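Uridylate kinase (Bacillus anthracis, PDB 2JJX) catalyses the ATP-dependent phosphorylation of UMP to UDP in pyrimidine nucleotide biosynthesis and probably responds to ATP bound at a separate allosteric site. Local coordinates at residues A[210-223]-A[234-246]. Residues are numbered along the deposited sequence; the frame is centred on the assembly and turned at random.
Sequences LLLARDYNLPAHVF and ICLGEHVGTLIND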
ATOM      1  N   LEU A 210       7.956  31.670  -0.135  1.00 45.20           N
ATOM      2  CA  LEU A 210       7.969  32.968  -0.789  1.00 44.87           C
ATOM      3  C   LEU A 210       8.529  32.873  -2.203  1.00 42.91           C
ATOM      4  O   LEU A 210       8.010  33.476  -3.134  1.00 38.00           O
ATOM      5  CB  LEU A 210       8.932  33.842   0.008  1.00 48.60           C
ATOM      6  CG  LEU A 210       8.617  35.319   0.092  1.00 59.49           C
ATOM      7  CD1 LEU A 210       9.552  36.042  -0.890  1.00 61.09           C
ATOM      8  CD2 LEU A 210       7.137  35.446  -0.281  1.00 62.38           C
ATOM      9  N   LEU A 211       9.660  32.189  -2.326  1.00 38.02           N
ATOM     10  CA  LEU A 211      10.354  32.036  -3.596  1.00 33.70           C
ATOM     11  C   LEU A 211       9.477  31.271  -4.569  1.00 40.39           C
ATOM     12  O   LEU A 211       9.403  31.613  -5.738  1.00 49.67           O
ATOM     13  CB  LEU A 211      11.653  31.254  -3.370  1.00 33.60           C
ATOM     14  CG  LEU A 211      12.973  32.026  -3.171  1.00 38.41           C
ATOM     15  CD1 LEU A 211      12.817  33.392  -2.476  1.00 31.53           C
ATOM     16  CD2 LEU A 211      14.025  31.161  -2.486  1.00 35.58           C
ATOM     17  N   LEU A 212       8.835  30.220  -4.076  1.00 31.90           N
ATOM     18  CA  LEU A 212       7.987  29.352  -4.874  1.00 28.84           C
ATOM     19  C   LEU A 212       6.859  30.169  -5.459  1.00 39.24           C
ATOM     20  O   LEU A 212       6.592  30.136  -6.662  1.00 42.00           O
ATOM     21  CB  LEU A 212       7.367  28.290  -3.968  1.00 27.83           C
ATOM     22  CG  LEU A 212       7.232  26.913  -4.607  1.00 29.94           C
ATOM     23  CD1 LEU A 212       6.017  26.221  -4.043  1.00 27.18           C
ATOM     24  CD2 LEU A 212       7.173  27.039  -6.125  1.00 28.50           C
ATOM     25  N   ALA A 213       6.135  30.815  -4.557  1.00 40.33           N
ATOM     26  CA  ALA A 213       5.027  31.660  -4.927  1.00 38.58           C
ATOM     27  C   ALA A 213       5.501  32.721  -5.917  1.00 44.43           C
ATOM     28  O   ALA A 213       4.807  33.033  -6.874  1.00 46.69           O
ATOM     29  CB  ALA A 213       4.475  32.309  -3.662  1.00 37.22           C
ATOM     30  N   ARG A 214       6.709  33.241  -5.713  1.00 39.35           N
ATOM     31  CA  ARG A 214       7.252  34.275  -6.595  1.00 38.58           C
ATOM     32  C   ARG A 214       7.579  33.698  -7.972  1.00 43.73           C
ATOM     33  O   ARG A 214       7.282  34.300  -8.998  1.00 44.83           O
ATOM     34  CB  ARG A 214       8.493  34.924  -5.974  1.00 37.03           C
ATOM     35  CG  ARG A 214       9.326  35.810  -6.893  1.00 31.68           C
ATOM     36  CD  ARG A 214      10.537  35.051  -7.433  1.00 48.99           C
ATOM     37  NE  ARG A 214      11.800  35.462  -6.823  1.00 43.95           N
ATOM     38  CZ  ARG A 214      12.791  34.613  -6.558  1.00 69.49           C
ATOM     39  NH1 ARG A 214      12.641  33.316  -6.796  1.00 55.28           N
ATOM     40  NH2 ARG A 214      13.934  35.054  -6.058  1.00 82.89           N
ATOM     41  N   ASP A 215       8.092  32.477  -7.992  1.00 41.65           N
ATOM     42  CA  ASP A 215       8.409  31.799  -9.243  1.00 41.75           C
ATOM     43  C   ASP A 215       7.181  31.456 -10.080  1.00 46.70           C
ATOM     44  O   ASP A 215       7.247  31.466 -11.310  1.00 49.03           O
ATOM     45  CB  ASP A 215       9.287  30.563  -8.994  1.00 41.99           C
ATOM     46  CG  ASP A 215      10.696  30.939  -8.574  1.00 70.08           C
ATOM     47  OD1 ASP A 215      10.981  32.137  -8.373  1.00 73.96           O
ATOM     48  OD2 ASP A 215      11.538  30.038  -8.448  1.00 82.96           O
ATOM     49  N   TYR A 216       6.083  31.102  -9.414  1.00 40.84           N
ATOM     50  CA  TYR A 216       4.868  30.707 -10.120  1.00 35.65           C
ATOM     51  C   TYR A 216       3.833  31.811 -10.147  1.00 41.23           C
ATOM     52  O   TYR A 216       2.714  31.614 -10.594  1.00 42.05           O
ATOM     53  CB  TYR A 216       4.272  29.453  -9.496  1.00 37.13           C
ATOM     54  CG  TYR A 216       5.007  28.220  -9.923  1.00 35.55           C
ATOM     55  CD1 TYR A 216       4.559  27.475 -11.002  1.00 35.03           C
ATOM     56  CD2 TYR A 216       6.241  27.901  -9.363  1.00 33.49           C
ATOM     57  CE1 TYR A 216       5.297  26.428 -11.485  1.00 27.33           C
ATOM     58  CE2 TYR A 216       6.986  26.852  -9.861  1.00 31.55           C
ATOM     59  CZ  TYR A 216       6.517  26.144 -10.930  1.00 34.59           C
ATOM     60  OH  TYR A 216       7.228  25.059 -11.371  1.00 61.75           O
ATOM     61  N   ASN A 217       4.189  32.969  -9.612  1.00 41.51           N
ATOM     62  CA  ASN A 217       3.277  34.098  -9.591  1.00 43.76           C
ATOM     63  C   ASN A 217       2.077  34.065  -8.637  1.00 50.15           C
ATOM     64  O   ASN A 217       1.175  34.894  -8.755  1.00 53.03           O
ATOM     65  CB  ASN A 217       2.840  34.453 -11.004  1.00 41.18           C
ATOM     66  CG  ASN A 217       3.476  35.717 -11.486  1.00103.15           C
ATOM     67  OD1 ASN A 217       3.232  36.786 -10.927  1.00 76.62           O
ATOM     68  ND2 ASN A 217       4.384  35.594 -12.455  1.00114.62           N
ATOM     69  N   LEU A 218       2.052  33.120  -7.700  1.00 41.31           N
ATOM     70  CA  LEU A 218       0.961  33.065  -6.732  1.00 36.80           C
ATOM     71  C   LEU A 218       0.960  34.326  -5.887  1.00 43.62           C
ATOM     72  O   LEU A 218       1.960  34.727  -5.305  1.00 51.42           O
ATOM     73  CB  LEU A 218       1.089  31.854  -5.797  1.00 34.60           C
ATOM     74  CG  LEU A 218      -0.150  31.115  -5.247  1.00 30.04           C
ATOM     75  CD1 LEU A 218      -0.115  30.955  -3.746  1.00 24.03           C
ATOM     76  CD2 LEU A 218      -1.488  31.626  -5.714  1.00 39.79           C
ATOM     77  N   PRO A 219      -0.192  34.960  -5.791  1.00 33.82           N
ATOM     78  CA  PRO A 219      -0.236  36.147  -4.937  1.00 29.99           C
ATOM     79  C   PRO A 219      -0.594  35.668  -3.523  1.00 39.96           C
ATOM     80  O   PRO A 219      -1.316  34.678  -3.339  1.00 38.16           O
ATOM     81  CB  PRO A 219      -1.385  36.980  -5.533  1.00 29.75           C
ATOM     82  CG  PRO A 219      -2.026  36.124  -6.616  1.00 34.01           C
ATOM     83  CD  PRO A 219      -1.005  35.073  -7.010  1.00 33.35           C
ATOM     84  N   ALA A 220      -0.093  36.365  -2.511  1.00 36.95           N
ATOM     85  CA  ALA A 220      -0.422  36.001  -1.143  1.00 33.63           C
ATOM     86  C   ALA A 220      -1.067  37.163  -0.420  1.00 41.57           C
ATOM     87  O   ALA A 220      -0.674  38.299  -0.621  1.00 44.20           O
ATOM     88  CB  ALA A 220       0.819  35.559  -0.395  1.00 31.22           C
ATOM     89  N   HIS A 221      -1.981  36.866   0.498  1.00 37.09           N
ATOM     90  CA  HIS A 221      -2.575  37.895   1.327  1.00 35.49           C
ATOM     91  C   HIS A 221      -2.329  37.584   2.786  1.00 46.65           C
ATOM     92  O   HIS A 221      -2.648  36.501   3.250  1.00 53.42           O
ATOM     93  CB  HIS A 221      -4.066  38.012   1.054  1.00 38.04           C
ATOM     94  CG  HIS A 221      -4.380  38.622  -0.277  1.00 44.10           C
ATOM     95  ND1 HIS A 221      -4.616  39.969  -0.435  1.00 47.52           N
ATOM     96  CD2 HIS A 221      -4.507  38.070  -1.509  1.00 47.01           C
ATOM     97  CE1 HIS A 221      -4.855  40.225  -1.710  1.00 46.64           C
ATOM     98  NE2 HIS A 221      -4.805  39.088  -2.382  1.00 45.87           N
ATOM     99  N   VAL A 222      -1.691  38.507   3.495  1.00 42.35           N
ATOM    100  CA  VAL A 222      -1.477  38.339   4.927  1.00 39.96           C
ATOM    101  C   VAL A 222      -2.420  39.315   5.619  1.00 43.44           C
ATOM    102  O   VAL A 222      -2.519  40.486   5.244  1.00 37.74           O
ATOM    103  CB  VAL A 222       0.011  38.514   5.308  1.00 42.76           C
ATOM    104  CG1 VAL A 222       0.244  38.215   6.796  1.00 42.41           C
ATOM    105  CG2 VAL A 222       0.886  37.603   4.442  1.00 41.62           C
ATOM    106  N   PHE A 223      -3.218  38.801   6.546  1.00 43.13           N
ATOM    107  CA  PHE A 223      -4.252  39.631   7.145  1.00 41.90           C
ATOM    108  C   PHE A 223      -4.706  39.067   8.466  1.00 46.21           C
ATOM    109  O   PHE A 223      -4.330  37.960   8.824  1.00 45.00           O
ATOM    110  CB  PHE A 223      -5.459  39.695   6.210  1.00 44.22           C
ATOM    111  CG  PHE A 223      -6.067  38.347   5.913  1.00 46.41           C
ATOM    112  CD1 PHE A 223      -5.733  37.647   4.761  1.00 46.29           C
ATOM    113  CD2 PHE A 223      -6.901  37.737   6.835  1.00 46.75           C
ATOM    114  CE1 PHE A 223      -6.237  36.384   4.545  1.00 48.61           C
ATOM    115  CE2 PHE A 223      -7.429  36.495   6.594  1.00 49.00           C
ATOM    116  CZ  PHE A 223      -7.090  35.811   5.457  1.00 47.76           C
ATOM    117  N   ILE A 234     -11.245  40.816   1.198  1.00 48.78           N
ATOM    118  CA  ILE A 234     -10.107  40.531   0.336  1.00 48.68           C
ATOM    119  C   ILE A 234     -10.547  39.900  -0.976  1.00 56.52           C
ATOM    120  O   ILE A 234     -10.124  40.321  -2.055  1.00 57.98           O
ATOM    121  CB  ILE A 234      -9.037  39.715   1.064  1.00 50.34           C
ATOM    122  CG1 ILE A 234      -8.466  40.524   2.238  1.00 48.11           C
ATOM    123  CG2 ILE A 234      -7.951  39.297   0.098  1.00 47.80           C
ATOM    124  CD1 ILE A 234      -7.628  39.717   3.207  1.00 58.88           C
ATOM    125  N   CYS A 235     -11.429  38.908  -0.877  1.00 56.50           N
ATOM    126  CA  CYS A 235     -11.908  38.175  -2.048  1.00 54.00           C
ATOM    127  C   CYS A 235     -12.835  39.024  -2.885  1.00 59.66           C
ATOM    128  O   CYS A 235     -12.959  38.809  -4.092  1.00 63.01           O
ATOM    129  CB  CYS A 235     -12.659  36.919  -1.633  1.00 51.36           C
ATOM    130  SG  CYS A 235     -11.597  35.585  -1.143  1.00 51.59           S
ATOM    131  N   LEU A 236     -13.484  39.985  -2.232  1.00 56.28           N
ATOM    132  CA  LEU A 236     -14.372  40.943  -2.905  1.00 54.27           C
ATOM    133  C   LEU A 236     -13.618  42.051  -3.647  1.00 64.56           C
ATOM    134  O   LEU A 236     -14.241  42.932  -4.216  1.00 71.01           O
ATOM    135  CB  LEU A 236     -15.333  41.593  -1.903  1.00 49.70           C
ATOM    136  CG  LEU A 236     -16.506  40.651  -1.669  1.00 50.75           C
ATOM    137  CD1 LEU A 236     -17.528  41.224  -0.720  1.00 47.81           C
ATOM    138  CD2 LEU A 236     -17.116  40.227  -3.004  1.00 48.24           C
ATOM    139  N   GLY A 237     -12.288  42.041  -3.599  1.00 56.06           N
ATOM    140  CA  GLY A 237     -11.476  43.039  -4.261  1.00 53.28           C
ATOM    141  C   GLY A 237     -10.955  44.134  -3.341  1.00 56.29           C
ATOM    142  O   GLY A 237     -10.126  44.941  -3.750  1.00 56.19           O
ATOM    143  N   GLU A 238     -11.421  44.185  -2.101  1.00 54.61           N
ATOM    144  CA  GLU A 238     -10.951  45.222  -1.189  1.00 58.03           C
ATOM    145  C   GLU A 238      -9.467  45.156  -0.876  1.00 77.17           C
ATOM    146  O   GLU A 238      -8.802  44.144  -1.094  1.00 79.45           O
ATOM    147  CB  GLU A 238     -11.771  45.263   0.100  1.00 60.02           C
ATOM    148  CG  GLU A 238     -13.261  45.467  -0.111  1.00 80.17           C
ATOM    149  CD  GLU A 238     -13.970  45.914   1.155  1.00121.70           C
ATOM    150  OE1 GLU A 238     -13.324  46.599   1.982  1.00 95.19           O
ATOM    151  OE2 GLU A 238     -15.180  45.618   1.296  1.00111.17           O
ATOM    152  N   HIS A 239      -8.940  46.269  -0.388  1.00 88.19           N
ATOM    153  CA  HIS A 239      -7.534  46.333  -0.030  1.00 93.31           C
ATOM    154  C   HIS A 239      -7.399  46.437   1.482  1.00 95.63           C
ATOM    155  O   HIS A 239      -7.434  47.535   2.043  1.00 95.64           O
ATOM    156  CB  HIS A 239      -6.850  47.507  -0.729  1.00 95.79           C
ATOM    157  CG  HIS A 239      -6.533  47.236  -2.165  1.00100.84           C
ATOM    158  ND1 HIS A 239      -5.670  46.239  -2.558  1.00104.35           N
ATOM    159  CD2 HIS A 239      -7.007  47.799  -3.305  1.00102.17           C
ATOM    160  CE1 HIS A 239      -5.619  46.195  -3.879  1.00102.96           C
ATOM    161  NE2 HIS A 239      -6.426  47.130  -4.354  1.00102.68           N
ATOM    162  N   VAL A 240      -7.370  45.275   2.131  1.00 86.29           N
ATOM    163  CA  VAL A 240      -7.203  45.178   3.579  1.00 80.44           C
ATOM    164  C   VAL A 240      -6.072  44.200   3.816  1.00 75.22           C
ATOM    165  O   VAL A 240      -5.797  43.381   2.956  1.00 72.56           O
ATOM    166  CB  VAL A 240      -8.506  44.787   4.309  1.00 80.85           C
ATOM    167  CG1 VAL A 240      -9.330  43.820   3.484  1.00 80.50           C
ATOM    168  CG2 VAL A 240      -8.208  44.207   5.679  1.00 80.13           C
ATOM    169  N   GLY A 241      -5.309  44.383   4.887  1.00 69.52           N
ATOM    170  CA  GLY A 241      -4.152  43.532   5.122  1.00 66.75           C
ATOM    171  C   GLY A 241      -3.054  43.836   4.115  1.00 63.83           C
ATOM    172  O   GLY A 241      -3.061  44.885   3.480  1.00 68.23           O
ATOM    173  N   THR A 242      -2.123  42.908   3.924  1.00 53.99           N
ATOM    174  CA  THR A 242      -1.002  43.096   2.989  1.00 49.43           C
ATOM    175  C   THR A 242      -1.118  42.164   1.769  1.00 47.80           C
ATOM    176  O   THR A 242      -1.541  41.028   1.896  1.00 52.55           O
ATOM    177  CB  THR A 242       0.352  42.877   3.724  1.00 42.29           C
ATOM    178  OG1 THR A 242       0.664  44.037   4.512  1.00 57.39           O
ATOM    179  CG2 THR A 242       1.434  42.633   2.717  1.00 35.19           C
ATOM    180  N   LEU A 243      -0.718  42.634   0.589  1.00 38.31           N
ATOM    181  CA  LEU A 243      -0.752  41.826  -0.642  1.00 32.85           C
ATOM    182  C   LEU A 243       0.639  41.629  -1.174  1.00 47.48           C
ATOM    183  O   LEU A 243       1.210  42.567  -1.702  1.00 57.54           O
ATOM    184  CB  LEU A 243      -1.507  42.538  -1.766  1.00 30.91           C
ATOM    185  CG  LEU A 243      -2.088  41.697  -2.919  1.00 35.89           C
ATOM    186  CD1 LEU A 243      -2.157  42.419  -4.261  1.00 37.12           C
ATOM    187  CD2 LEU A 243      -1.344  40.398  -3.073  1.00 34.31           C
ATOM    188  N   ILE A 244       1.140  40.401  -1.155  1.00 40.84           N
ATOM    189  CA  ILE A 244       2.472  40.099  -1.692  1.00 33.66           C
ATOM    190  C   ILE A 244       2.427  39.701  -3.165  1.00 36.19           C
ATOM    191  O   ILE A 244       1.821  38.717  -3.545  1.00 39.85           O
ATOM    192  CB  ILE A 244       3.160  39.058  -0.808  1.00 30.53           C
ATOM    193  CG1 ILE A 244       2.803  39.373   0.652  1.00 28.36           C
ATOM    194  CG2 ILE A 244       4.650  39.077  -1.071  1.00 23.59           C
ATOM    195  CD1 ILE A 244       3.787  38.862   1.649  1.00 23.76           C
ATOM    196  N   ASN A 245       3.091  40.491  -3.986  1.00 35.86           N
ATOM    197  CA  ASN A 245       2.934  40.485  -5.425  1.00 36.07           C
ATOM    198  C   ASN A 245       4.294  40.625  -6.088  1.00 46.12           C
ATOM    199  O   ASN A 245       5.328  40.759  -5.422  1.00 39.46           O
ATOM    200  CB  ASN A 245       2.221  41.793  -5.747  1.00 32.10           C
ATOM    201  CG  ASN A 245       1.031  41.619  -6.644  1.00 53.58           C
ATOM    202  OD1 ASN A 245      -0.040  42.344  -6.328  1.00 90.87           O
ATOM    203  ND2 ASN A 245       1.160  41.071  -7.734  1.00 50.21           N
ATOM    204  N   ASP A 246       4.258  40.801  -7.405  1.00 53.28           N
ATOM    205  CA  ASP A 246       5.440  41.212  -8.132  1.00 53.87           C
ATOM    206  C   ASP A 246       5.242  42.617  -8.636  1.00 59.41           C
ATOM    207  O   ASP A 246       6.135  43.179  -9.258  1.00 59.09           O
ATOM    208  CB  ASP A 246       5.834  40.271  -9.256  1.00 57.68           C
ATOM    209  CG  ASP A 246       7.352  40.198  -9.423  1.00105.14           C
ATOM    210  OD1 ASP A 246       7.999  41.266  -9.574  1.00111.87           O
ATOM    211  OD2 ASP A 246       7.929  39.105  -9.229  1.00114.40           O
TER
HETATM  212  O   HOH W   1       7.226  36.820 -10.188  1.00 55.86           O
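Strands 220-223 and 242-245 pair antiparallel near one end of the central mixed sheet of the amino acid kinase fold, where a run of parallel strands gives way to a reversed neighbour. Helix 230-235 lies in the connection between them, and Ile234 in its last turn packs against strand 220-223. Four backbone bonds hold the strands, two in each of the hydrogen-bonded pairs Ala220 with Ile244 and Val222 with Thr242; the straightest runs from Thr242 N to Val222 O (2.8 Å, N-H...O angle 172°). Between them lies the non-hydrogen-bonded pair His221 and Leu243. The side chains of Ala220, Val222 and Ile244 share one face of the sheet, Ile244 CD1 reaching Val222 CG2 at 4.2 Å. On the other face His221 meets CG2 of Ile234, whose CD1 approaches the ring of Phe223, one step past the last bridge. Tyr12 OH holds His221 NE2 by a hydrogen bond. With CG anti to the carbonyl carbon (chi1 -71°), the imidazole stands between two methyl groups, both in CH-pi contact and offset toward the rim: Ile234 CG2 lies 3.6 Å from the His221 ring centroid, and Leu243 CD2 covers the opposite face at 3.9 Å from that centroid.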